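PDB 4B4H: beta-1,4-exocellulase, which probably hydrolyses the beta-1,4-glycosidic bonds of cellulose as a family 6 cellobiohydrolase, of which this chain is the catalytic domain. Local coordinates for residues 3-8 and 338-343; 113-118 and 172-177; 138-143 and 161-166. All blocks are in the same frame, centred on the assembly; numbering follows the deposited sequence.

Contact 1 of 3, residues 3-8 and 338-343; sequences VDNPFE and PTVNPA
Val340 carries the apolar contact, with both of its methyls on the turn made by residues 3-8. Val340 CG2 lies 3.4 Å from the backbone O of Phe7 and 4.2 Å from Phe7 CB. CG1 stands anti to the backbone N of Val340 (chi1 -180°). This puts Val340 CG1 3.9 Å from Glu8 CA and 4.0 Å from Asn5 ND2. The Phe7 ring leads away from Val340. The Asn5 side chain lies obliquely across Val340, with Asn5 ND2 also 4.1 Å from Asn341 CB. The two asparagine amide planes are nearly perpendicular, 83° apart.

Polar bonds shape the turn and tie both asparagines to strand 346-350. Asn5 to Glu8 is a type I turn, closed by Glu8 N on Asn5 O. Asn5 OD1 accepts from Phe7 N at 3.0 Å, an Asx turn. The donor stands well above the carbonyl plane. The amide ND2 of Asn5 donates to Asp347 O, and that of Asn341 to Val346 O.

Strand 346-350 thus holds both segments. It pairs antiparallel with strand 339-340, and the Phe7 ring packs on its Ala348 and Val350. Val130 of strand 127-133 also touches Phe7, while Pro6 rests on Tyr181 and Tyr183 of strand 180-185.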
ATOM      1  N   VAL A   3      10.480  17.350 -10.655  1.00 18.00           N
ATOM      2  CA  VAL A   3      11.162  17.615  -9.385  1.00 16.85           C
ATOM      3  C   VAL A   3      11.713  16.337  -8.732  1.00 16.66           C
ATOM      4  O   VAL A   3      11.183  15.234  -8.922  1.00 17.30           O
ATOM      5  CB  VAL A   3      10.290  18.418  -8.391  1.00 16.56           C
ATOM      6  CG1 VAL A   3      10.031  19.811  -8.938  1.00 16.46           C
ATOM      7  CG2 VAL A   3       8.977  17.710  -8.114  1.00 15.77           C
ATOM      8  N   ASP A   4      12.800  16.509  -7.988  1.00 16.10           N
ATOM      9  CA  ASP A   4      13.480  15.439  -7.262  1.00 15.42           C
ATOM     10  C   ASP A   4      12.546  14.707  -6.294  1.00 14.09           C
ATOM     11  O   ASP A   4      12.661  13.499  -6.098  1.00 14.68           O
ATOM     12  CB  ASP A   4      14.659  16.050  -6.488  1.00 16.67           C
ATOM     13  CG  ASP A   4      15.561  15.007  -5.844  1.00 17.91           C
ATOM     14  OD1 ASP A   4      16.345  14.361  -6.567  1.00 19.43           O
ATOM     15  OD2 ASP A   4      15.516  14.852  -4.599  1.00 19.14           O
ATOM     16  N   ASN A   5      11.619  15.446  -5.701  1.00 11.84           N
ATOM     17  CA  ASN A   5      10.705  14.915  -4.711  1.00 10.31           C
ATOM     18  C   ASN A   5       9.404  15.678  -4.854  1.00  9.52           C
ATOM     19  O   ASN A   5       9.333  16.854  -4.521  1.00  9.52           O
ATOM     20  CB  ASN A   5      11.280  15.110  -3.306  1.00 10.20           C
ATOM     21  CG  ASN A   5      10.405  14.510  -2.222  1.00  9.74           C
ATOM     22  OD1 ASN A   5       9.244  14.137  -2.464  1.00  9.70           O
ATOM     23  ND2 ASN A   5      10.950  14.429  -1.016  1.00  9.53           N
ATOM     24  N   PRO A   6       8.368  15.026  -5.392  1.00  8.79           N
ATOM     25  CA  PRO A   6       7.159  15.807  -5.657  1.00  8.47           C
ATOM     26  C   PRO A   6       6.469  16.332  -4.401  1.00  8.51           C
ATOM     27  O   PRO A   6       5.667  17.256  -4.489  1.00  8.17           O
ATOM     28  CB  PRO A   6       6.244  14.821  -6.397  1.00  8.52           C
ATOM     29  CG  PRO A   6       6.811  13.457  -6.107  1.00  8.44           C
ATOM     30  CD  PRO A   6       8.280  13.659  -5.937  1.00  8.65           C
ATOM     31  N   PHE A   7       6.768  15.735  -3.249  1.00  8.90           N
ATOM     32  CA  PHE A   7       6.214  16.164  -1.968  1.00  9.36           C
ATOM     33  C   PHE A   7       6.954  17.360  -1.366  1.00  9.98           C
ATOM     34  O   PHE A   7       6.429  18.041  -0.482  1.00 10.58           O
ATOM     35  CB  PHE A   7       6.199  14.978  -0.990  1.00  9.32           C
ATOM     36  CG  PHE A   7       5.304  13.864  -1.434  1.00  9.17           C
ATOM     37  CD1 PHE A   7       3.943  13.867  -1.116  1.00  9.11           C
ATOM     38  CD2 PHE A   7       5.817  12.809  -2.188  1.00  8.81           C
ATOM     39  CE1 PHE A   7       3.115  12.829  -1.538  1.00  9.17           C
ATOM     40  CE2 PHE A   7       4.989  11.779  -2.621  1.00  8.72           C
ATOM     41  CZ  PHE A   7       3.643  11.789  -2.292  1.00  8.96           C
ATOM     42  N   GLU A   8       8.159  17.616  -1.863  1.00 10.66           N
ATOM     43  CA  GLU A   8       9.004  18.694  -1.346  1.00 10.75           C
ATOM     44  C   GLU A   8       8.464  20.070  -1.776  1.00 11.19           C
ATOM     45  O   GLU A   8       8.212  20.298  -2.962  1.00 10.75           O
ATOM     46  CB  GLU A   8      10.441  18.481  -1.801  1.00 11.25           C
ATOM     47  CG  GLU A   8      11.425  19.539  -1.347  1.00 11.88           C
ATOM     48  CD  GLU A   8      12.862  19.133  -1.611  1.00 12.51           C
ATOM     49  OE1 GLU A   8      13.128  18.441  -2.611  1.00 13.65           O
ATOM     50  OE2 GLU A   8      13.735  19.521  -0.816  1.00 12.13           O
ATOM     51  N   PRO A 338       1.155  12.490   7.174  1.00  8.97           N
ATOM     52  CA  PRO A 338       1.942  12.688   5.962  1.00  8.82           C
ATOM     53  C   PRO A 338       3.052  13.742   6.112  1.00  9.11           C
ATOM     54  O   PRO A 338       2.794  14.855   6.556  1.00 10.14           O
ATOM     55  CB  PRO A 338       0.886  13.107   4.953  1.00  8.80           C
ATOM     56  CG  PRO A 338      -0.311  12.312   5.382  1.00  8.73           C
ATOM     57  CD  PRO A 338      -0.290  12.399   6.879  1.00  8.83           C
ATOM     58  N   THR A 339       4.280  13.337   5.810  1.00  9.23           N
ATOM     59  CA  THR A 339       5.455  14.153   6.107  1.00  9.54           C
ATOM     60  C   THR A 339       6.561  13.922   5.080  1.00  9.40           C
ATOM     61  O   THR A 339       6.707  12.817   4.535  1.00  9.18           O
ATOM     62  CB  THR A 339       5.976  13.896   7.541  1.00  9.92           C
ATOM     63  OG1 THR A 339       6.919  14.921   7.888  1.00 11.01           O
ATOM     64  CG2 THR A 339       6.666  12.560   7.648  1.00 10.12           C
ATOM     65  N   VAL A 340       7.324  14.983   4.815  1.00  9.10           N
ATOM     66  CA  VAL A 340       8.245  15.059   3.681  1.00  9.33           C
ATOM     67  C   VAL A 340       9.670  14.675   4.073  1.00  9.22           C
ATOM     68  O   VAL A 340      10.175  15.145   5.099  1.00  9.30           O
ATOM     69  CB  VAL A 340       8.225  16.484   3.085  1.00  9.57           C
ATOM     70  CG1 VAL A 340       9.171  16.598   1.898  1.00  9.77           C
ATOM     71  CG2 VAL A 340       6.809  16.878   2.696  1.00  9.69           C
ATOM     72  N   ASN A 341      10.292  13.796   3.284  1.00  8.77           N
ATOM     73  CA  ASN A 341      11.681  13.347   3.474  1.00  8.42           C
ATOM     74  C   ASN A 341      12.066  13.081   4.944  1.00  8.21           C
ATOM     75  O   ASN A 341      13.010  13.680   5.482  1.00  8.08           O
ATOM     76  CB  ASN A 341      12.636  14.335   2.769  1.00  8.36           C
ATOM     77  CG  ASN A 341      14.077  13.865   2.745  1.00  8.23           C
ATOM     78  OD1 ASN A 341      14.998  14.687   2.873  1.00  7.98           O
ATOM     79  ND2 ASN A 341      14.298  12.572   2.604  1.00  8.22           N
ATOM     80  N   PRO A 342      11.318  12.191   5.615  1.00  7.86           N
ATOM     81  CA  PRO A 342      11.531  11.865   7.036  1.00  7.96           C
ATOM     82  C   PRO A 342      12.816  11.095   7.367  1.00  7.99           C
ATOM     83  O   PRO A 342      13.234  11.075   8.533  1.00  8.20           O
ATOM     84  CB  PRO A 342      10.321  11.013   7.376  1.00  7.94           C
ATOM     85  CG  PRO A 342       9.998  10.331   6.090  1.00  7.76           C
ATOM     86  CD  PRO A 342      10.255  11.353   5.022  1.00  7.76           C
ATOM     87  N   ALA A 343      13.436  10.478   6.364  1.00  7.84           N
ATOM     88  CA  ALA A 343      14.545   9.555   6.579  1.00  7.88           C
ATOM     89  C   ALA A 343      15.336   9.400   5.285  1.00  8.03           C
ATOM     90  O   ALA A 343      14.789   9.661   4.228  1.00  8.57           O
ATOM     91  CB  ALA A 343      13.996   8.200   7.021  1.00  7.90           C
TER

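Contact 2 of 3, residues 113-118 and 172-177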
ATOM      1  N   PRO A 113      -7.762   6.227 -20.857  1.00  7.71           N
ATOM      2  CA  PRO A 113      -8.609   7.354 -20.414  1.00  7.71           C
ATOM      3  C   PRO A 113      -8.033   8.076 -19.198  1.00  7.76           C
ATOM      4  O   PRO A 113      -8.267   9.263 -19.043  1.00  7.88           O
ATOM      5  CB  PRO A 113      -9.942   6.679 -20.046  1.00  7.95           C
ATOM      6  CG  PRO A 113      -9.587   5.252 -19.817  1.00  8.12           C
ATOM      7  CD  PRO A 113      -8.519   4.959 -20.821  1.00  7.99           C
ATOM      8  N   ILE A 114      -7.316   7.368 -18.327  1.00  7.61           N
ATOM      9  CA  ILE A 114      -6.682   8.039 -17.194  1.00  7.41           C
ATOM     10  C   ILE A 114      -5.556   8.918 -17.698  1.00  7.64           C
ATOM     11  O   ILE A 114      -5.368  10.043 -17.227  1.00  7.50           O
ATOM     12  CB  ILE A 114      -6.149   7.034 -16.156  1.00  7.20           C
ATOM     13  CG1 ILE A 114      -7.331   6.407 -15.425  1.00  7.20           C
ATOM     14  CG2 ILE A 114      -5.194   7.719 -15.172  1.00  7.15           C
ATOM     15  CD1 ILE A 114      -6.977   5.172 -14.628  1.00  7.22           C
ATOM     16  N   ALA A 115      -4.793   8.390 -18.657  1.00  7.60           N
ATOM     17  CA  ALA A 115      -3.718   9.130 -19.279  1.00  8.10           C
ATOM     18  C   ALA A 115      -4.256  10.390 -19.926  1.00  8.64           C
ATOM     19  O   ALA A 115      -3.662  11.460 -19.782  1.00  8.75           O
ATOM     20  CB  ALA A 115      -3.005   8.271 -20.310  1.00  7.88           C
ATOM     21  N   ASP A 116      -5.396  10.257 -20.597  1.00  9.30           N
ATOM     22  CA  ASP A 116      -6.047  11.372 -21.296  1.00 10.32           C
ATOM     23  C   ASP A 116      -6.453  12.503 -20.354  1.00 10.47           C
ATOM     24  O   ASP A 116      -6.312  13.671 -20.699  1.00 10.75           O
ATOM     25  CB  ASP A 116      -7.260  10.888 -22.099  1.00 11.86           C
ATOM     26  CG  ASP A 116      -6.887   9.976 -23.249  1.00 12.81           C
ATOM     27  OD1 ASP A 116      -5.713   9.975 -23.696  1.00 13.56           O
ATOM     28  OD2 ASP A 116      -7.792   9.233 -23.715  1.00 13.48           O
ATOM     29  N   ILE A 117      -6.921  12.158 -19.159  1.00 10.18           N
ATOM     30  CA  ILE A 117      -7.256  13.185 -18.170  1.00  9.89           C
ATOM     31  C   ILE A 117      -6.006  13.836 -17.565  1.00  9.79           C
ATOM     32  O   ILE A 117      -5.942  15.059 -17.410  1.00 10.43           O
ATOM     33  CB  ILE A 117      -8.159  12.648 -17.046  1.00 10.10           C
ATOM     34  CG1 ILE A 117      -9.500  12.176 -17.624  1.00  9.82           C
ATOM     35  CG2 ILE A 117      -8.362  13.706 -15.965  1.00 10.07           C
ATOM     36  CD1 ILE A 117     -10.382  11.468 -16.618  1.00 10.16           C
ATOM     37  N   MET A 118      -4.995  13.034 -17.239  1.00  9.36           N
ATOM     38  CA  MET A 118      -3.790  13.614 -16.639  1.00  9.23           C
ATOM     39  C   MET A 118      -3.060  14.536 -17.613  1.00  9.58           C
ATOM     40  O   MET A 118      -2.504  15.563 -17.215  1.00  9.66           O
ATOM     41  CB  MET A 118      -2.877  12.525 -16.072  1.00  8.79           C
ATOM     42  CG  MET A 118      -3.564  11.774 -14.940  1.00  8.61           C
ATOM     43  SD  MET A 118      -2.489  10.560 -14.197  1.00  8.74           S
ATOM     44  CE  MET A 118      -3.483   9.978 -12.826  1.00  8.99           C
ATOM     45  N   ARG A 172       4.701   3.582 -18.806  1.00  6.42           N
ATOM     46  CA  ARG A 172       4.973   4.384 -19.988  1.00  6.61           C
ATOM     47  C   ARG A 172       3.922   5.471 -20.225  1.00  6.70           C
ATOM     48  O   ARG A 172       4.257   6.619 -20.527  1.00  7.14           O
ATOM     49  CB  ARG A 172       5.092   3.516 -21.240  1.00  6.79           C
ATOM     50  CG  ARG A 172       5.181   4.358 -22.513  1.00  6.97           C
ATOM     51  CD  ARG A 172       5.735   3.595 -23.713  1.00  7.14           C
ATOM     52  NE  ARG A 172       4.912   2.427 -24.052  1.00  7.19           N
ATOM     53  CZ  ARG A 172       3.812   2.445 -24.798  1.00  7.32           C
ATOM     54  NH1 ARG A 172       3.341   3.580 -25.345  1.00  7.46           N
ATOM     55  NH2 ARG A 172       3.176   1.282 -25.005  1.00  7.78           N
ATOM     56  N   LYS A 173       2.653   5.091 -20.157  1.00  6.73           N
ATOM     57  CA  LYS A 173       1.568   6.011 -20.489  1.00  6.93           C
ATOM     58  C   LYS A 173       1.511   7.178 -19.518  1.00  6.93           C
ATOM     59  O   LYS A 173       1.348   8.334 -19.923  1.00  6.66           O
ATOM     60  CB  LYS A 173       0.220   5.277 -20.521  1.00  7.07           C
ATOM     61  CG  LYS A 173      -0.050   4.373 -21.730  1.00  7.26           C
ATOM     62  CD  LYS A 173       0.077   5.040 -23.095  1.00  7.77           C
ATOM     63  CE  LYS A 173      -1.008   6.070 -23.376  1.00  8.00           C
ATOM     64  NZ  LYS A 173      -0.977   6.501 -24.803  1.00  9.19           N
ATOM     65  N   LEU A 174       1.651   6.876 -18.235  1.00  7.10           N
ATOM     66  CA  LEU A 174       1.587   7.908 -17.219  0.50  7.15           C
ATOM     67  C   LEU A 174       2.952   8.578 -17.113  1.00  7.29           C
ATOM     68  O   LEU A 174       3.032   9.779 -16.926  1.00  7.39           O
ATOM     69  CB  LEU A 174       1.129   7.334 -15.876  0.50  7.03           C
ATOM     70  CG  LEU A 174      -0.197   6.561 -15.872  0.50  6.88           C
ATOM     71  CD1 LEU A 174      -0.625   6.252 -14.443  0.50  6.92           C
ATOM     72  CD2 LEU A 174      -1.300   7.311 -16.615  0.50  6.77           C
ATOM     73  N   GLY A 175       4.018   7.796 -17.271  1.00  7.44           N
ATOM     74  CA  GLY A 175       5.384   8.340 -17.193  1.00  7.83           C
ATOM     75  C   GLY A 175       5.743   9.357 -18.259  1.00  8.25           C
ATOM     76  O   GLY A 175       6.609  10.210 -18.032  1.00  8.66           O
ATOM     77  N   GLU A 176       5.128   9.265 -19.434  1.00  8.60           N
ATOM     78  CA  GLU A 176       5.364  10.296 -20.460  1.00  8.89           C
ATOM     79  C   GLU A 176       4.887  11.686 -19.988  1.00  9.17           C
ATOM     80  O   GLU A 176       5.516  12.712 -20.315  1.00  9.42           O
ATOM     81  CB  GLU A 176       4.722   9.898 -21.791  1.00  9.30           C
ATOM     82  CG  GLU A 176       5.490   8.793 -22.500  1.00  9.62           C
ATOM     83  CD  GLU A 176       4.680   8.072 -23.565  1.00  9.72           C
ATOM     84  OE1 GLU A 176       3.510   8.421 -23.776  1.00 10.25           O
ATOM     85  OE2 GLU A 176       5.225   7.144 -24.198  1.00 10.00           O
ATOM     86  N   ILE A 177       3.813  11.703 -19.195  1.00  8.87           N
ATOM     87  CA  ILE A 177       3.121  12.936 -18.778  1.00  9.03           C
ATOM     88  C   ILE A 177       4.039  13.745 -17.834  1.00  9.34           C
ATOM     89  O   ILE A 177       4.558  13.212 -16.850  1.00  8.95           O
ATOM     90  CB  ILE A 177       1.755  12.583 -18.128  1.00  8.77           C
ATOM     91  CG1 ILE A 177       0.995  11.585 -19.028  1.00  8.72           C
ATOM     92  CG2 ILE A 177       0.898  13.812 -17.872  1.00  8.95           C
ATOM     93  CD1 ILE A 177      -0.420  11.253 -18.614  1.00  9.00           C
TER
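Ala115 and Leu174 bring two helices of the family 6 catalytic domain together, with their CA atoms 5.8 Å apart. Helices 103-121 and 162-175 are neighbours on the outside of the distorted alpha/beta barrel of family 6, beside its parallel strands. Strand 127-133 follows the first helix and strand 180-185 follows the second.

One bump is Ile177. Its CG1 branch runs anti to the carbonyl carbon (chi1 -48°) and carries CD1 into the groove between Ala115 and Met118. The small side chain of Ala115 lets the helices come close here. On its other flank, Ala115 CB meets the aliphatic part of Lys173, 4.3 Å from Lys173 CE. The ammonium lies further on, with Lys173 NZ 6.0 Å from Asp116 OD1, too far for a salt bridge.

The other bump is the CD2 methyl of Leu174. Leu174 is modelled in two conformers, and the hollow described here belongs to one of them. In it, CD2 enters a hollow formed by Ile114, Ala115 and Met118. The floor of the hollow is the backbone at Ala115, whose CA is 4.0 Å from Leu174 CD2. Ala115 CB is close as well. The walls are Ile114 CG2 and Met118 SD, each 4.2 Å from Leu174 CD2. The side chains of Ile114 and Leu174 meet at a slant. The chain of Met118 is extended beyond CG and takes its sulfur toward Leu174.

Val180 of strand 180-185 touches Met118 and Leu174. Leu59 of helix 59-70 packs on Ile114 and Met118. Lys2 NZ binds the backbone oxygens of Gly175 and Ile177. At the end of its side chain, Ile177 CD1 lies 3.5 Å from Ala115 O and 3.8 Å from Met118 CB.

Contact 3 of 3, residues 138-143 and 161-166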
ATOM      1  N   LEU A 138       2.934  -7.437  -8.635  1.00  6.58           N
ATOM      2  CA  LEU A 138       4.177  -8.108  -9.001  1.00  6.66           C
ATOM      3  C   LEU A 138       4.765  -9.103  -7.993  1.00  7.06           C
ATOM      4  O   LEU A 138       5.280 -10.150  -8.403  1.00  6.82           O
ATOM      5  CB  LEU A 138       5.240  -7.064  -9.388  1.00  6.68           C
ATOM      6  CG  LEU A 138       4.904  -6.239 -10.637  1.00  6.62           C
ATOM      7  CD1 LEU A 138       5.967  -5.193 -10.904  1.00  6.66           C
ATOM      8  CD2 LEU A 138       4.663  -7.107 -11.870  1.00  6.77           C
ATOM      9  N   PRO A 139       4.742  -8.784  -6.675  1.00  7.29           N
ATOM     10  CA  PRO A 139       5.393  -9.746  -5.759  1.00  7.77           C
ATOM     11  C   PRO A 139       4.662 -11.098  -5.640  1.00  8.12           C
ATOM     12  O   PRO A 139       5.262 -12.084  -5.209  1.00  7.78           O
ATOM     13  CB  PRO A 139       5.438  -8.982  -4.418  1.00  7.82           C
ATOM     14  CG  PRO A 139       5.397  -7.524  -4.829  1.00  7.74           C
ATOM     15  CD  PRO A 139       4.444  -7.508  -5.992  1.00  7.55           C
ATOM     16  N   ASN A 140       3.401 -11.154  -6.067  1.00  8.72           N
ATOM     17  CA  ASN A 140       2.685 -12.436  -6.145  1.00  9.63           C
ATOM     18  C   ASN A 140       3.378 -13.405  -7.108  1.00 10.17           C
ATOM     19  O   ASN A 140       3.361 -14.618  -6.886  1.00 10.30           O
ATOM     20  CB  ASN A 140       1.236 -12.245  -6.578  1.00  9.77           C
ATOM     21  CG  ASN A 140       0.384 -11.618  -5.496  1.00  9.95           C
ATOM     22  OD1 ASN A 140       0.075 -12.239  -4.485  1.00 10.49           O
ATOM     23  ND2 ASN A 140      -0.026 -10.384  -5.722  1.00 10.02           N
ATOM     24  N   LEU A 141       3.989 -12.867  -8.163  1.00 10.47           N
ATOM     25  CA  LEU A 141       4.672 -13.683  -9.169  1.00 11.25           C
ATOM     26  C   LEU A 141       6.021 -14.216  -8.700  1.00 11.92           C
ATOM     27  O   LEU A 141       6.641 -15.024  -9.392  1.00 12.34           O
ATOM     28  CB  LEU A 141       4.798 -12.936 -10.501  1.00 11.34           C
ATOM     29  CG  LEU A 141       3.499 -12.290 -10.984  1.00 11.55           C
ATOM     30  CD1 LEU A 141       3.738 -11.550 -12.284  1.00 11.23           C
ATOM     31  CD2 LEU A 141       2.370 -13.293 -11.151  1.00 12.00           C
ATOM     32  N   VAL A 142       6.470 -13.740  -7.539  1.00 12.45           N
ATOM     33  CA  VAL A 142       7.679 -14.246  -6.871  1.00 12.97           C
ATOM     34  C   VAL A 142       7.298 -15.360  -5.889  1.00 12.68           C
ATOM     35  O   VAL A 142       7.906 -16.433  -5.887  1.00 13.16           O
ATOM     36  CB  VAL A 142       8.420 -13.122  -6.096  1.00 13.62           C
ATOM     37  CG1 VAL A 142       9.639 -13.680  -5.360  1.00 14.09           C
ATOM     38  CG2 VAL A 142       8.814 -11.986  -7.030  1.00 13.83           C
ATOM     39  N   THR A 143       6.274 -15.101  -5.081  1.00 12.62           N
ATOM     40  CA  THR A 143       6.018 -15.867  -3.857  1.00 13.06           C
ATOM     41  C   THR A 143       4.813 -16.807  -3.920  1.00 13.39           C
ATOM     42  O   THR A 143       4.736 -17.790  -3.172  1.00 13.31           O
ATOM     43  CB  THR A 143       5.764 -14.917  -2.679  1.00 12.83           C
ATOM     44  OG1 THR A 143       4.548 -14.197  -2.923  1.00 13.27           O
ATOM     45  CG2 THR A 143       6.920 -13.926  -2.509  1.00 12.74           C
ATOM     46  N   GLY A 161       2.158 -12.957 -18.723  1.00 10.20           N
ATOM     47  CA  GLY A 161       2.824 -11.657 -18.624  1.00  9.46           C
ATOM     48  C   GLY A 161       1.860 -10.506 -18.402  1.00  9.28           C
ATOM     49  O   GLY A 161       2.157  -9.365 -18.747  1.00  9.52           O
ATOM     50  N   GLY A 162       0.705 -10.804 -17.816  1.00  8.39           N
ATOM     51  CA  GLY A 162      -0.375  -9.805 -17.708  1.00  7.92           C
ATOM     52  C   GLY A 162      -0.024  -8.710 -16.721  1.00  7.60           C
ATOM     53  O   GLY A 162      -0.237  -7.546 -17.010  1.00  7.51           O
ATOM     54  N   TYR A 163       0.460  -9.106 -15.545  1.00  7.38           N
ATOM     55  CA  TYR A 163       0.979  -8.149 -14.558  1.00  7.06           C
ATOM     56  C   TYR A 163       2.184  -7.371 -15.054  1.00  7.06           C
ATOM     57  O   TYR A 163       2.199  -6.148 -14.983  1.00  6.88           O
ATOM     58  CB  TYR A 163       1.362  -8.854 -13.260  1.00  7.13           C
ATOM     59  CG  TYR A 163       0.237  -9.236 -12.323  1.00  6.97           C
ATOM     60  CD1 TYR A 163      -1.107  -9.265 -12.733  1.00  6.89           C
ATOM     61  CD2 TYR A 163       0.535  -9.606 -11.021  1.00  7.00           C
ATOM     62  CE1 TYR A 163      -2.112  -9.635 -11.844  1.00  6.92           C
ATOM     63  CE2 TYR A 163      -0.456  -9.975 -10.132  1.00  6.95           C
ATOM     64  CZ  TYR A 163      -1.779  -9.992 -10.548  1.00  7.03           C
ATOM     65  OH  TYR A 163      -2.757 -10.360  -9.653  1.00  6.96           O
ATOM     66  N   VAL A 164       3.190  -8.073 -15.567  1.00  6.93           N
ATOM     67  CA  VAL A 164       4.429  -7.418 -15.999  1.00  7.15           C
ATOM     68  C   VAL A 164       4.125  -6.413 -17.120  1.00  7.23           C
ATOM     69  O   VAL A 164       4.535  -5.247 -17.064  1.00  7.62           O
ATOM     70  CB  VAL A 164       5.505  -8.463 -16.416  1.00  7.07           C
ATOM     71  CG1 VAL A 164       6.708  -7.796 -17.063  1.00  7.40           C
ATOM     72  CG2 VAL A 164       5.930  -9.299 -15.227  1.00  7.58           C
ATOM     73  N   ASN A 165       3.401  -6.860 -18.138  1.00  7.59           N
ATOM     74  CA  ASN A 165       3.083  -6.010 -19.283  1.00  7.71           C
ATOM     75  C   ASN A 165       2.065  -4.912 -18.975  1.00  7.23           C
ATOM     76  O   ASN A 165       2.162  -3.823 -19.531  1.00  7.12           O
ATOM     77  CB  ASN A 165       2.591  -6.851 -20.463  1.00  8.43           C
ATOM     78  CG  ASN A 165       3.705  -7.646 -21.112  1.00  9.09           C
ATOM     79  OD1 ASN A 165       4.874  -7.286 -21.040  1.00  9.79           O
ATOM     80  ND2 ASN A 165       3.335  -8.739 -21.773  1.00  9.49           N
ATOM     81  N   GLY A 166       1.092  -5.215 -18.109  1.00  7.14           N
ATOM     82  CA  GLY A 166       0.120  -4.217 -17.653  1.00  6.83           C
ATOM     83  C   GLY A 166       0.840  -3.081 -16.953  1.00  6.80           C
ATOM     84  O   GLY A 166       0.687  -1.923 -17.341  1.00  6.86           O
TER
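The Tyr163 ring has Asn140 ND2 at its edge, near the ring plane and 4.4 Å from Tyr163 CE2. Leu141 reaches the ring obliquely: its CG and CD1 are each 4.0 Å from Tyr163 CD2. Leu141 CD1 is closer still to the base of the side chain, 3.7 Å from Tyr163 CB. Leu138 comes to that base from another direction. Leu138 CD2 lies 4.0 Å from Tyr163 CB, and the two side chains run alongside one another, pointing opposite ways. Leu138 CD2 and Leu141 CD1 also meet Val164 CG2, the former at 4.2 Å.

The contact joins the start of helix 162-175, with Gly161 as N-cap, to the short helix 140-143. That helix follows strand 127-133 of the family 6 barrel and the predicted proton donor, Asp136. Asn140 ND2 donates to Asp136 OD1 and to Ser137 O, and its OD1 accepts from Asn144. These bonds fix the rotation of the amide beside the predicted acid. The Tyr163 hydroxyl is bonded to Gly86 O and to Cys89 N; Cys89 follows the predicted active-site Asp88 in sequence. Within 138-143, Pro139 O takes Val142 N, Thr143 N and Thr143 OG1. Thr143 OG1 also binds NE1 of Trp191, a predicted substrate-binding residue.

In the fold
Contacts 2 and 3 share helix 162-175. Contact 3 holds its beginning and contact 2 its end, with centres about 21 Å apart and nearest atoms about 7 Å apart. Contact 3 is at the predicted catalytic centre: the side chain of Asn140 is about 3 Å from those of Asp136 and Trp191. In contact 2, the side chain of Ile114 is about 10 Å from those of Trp39 and Asp41, predicted substrate-binding residues. The centre of contact 1 is about 28 Å from that of contact 3 and about 22 Å from that of contact 2. It includes Asp4, a calcium ligand in another structure of this protein. Along the chain, contact 3 lies inside the loop closed by contact 2, and both inside the loop closed by contact 1.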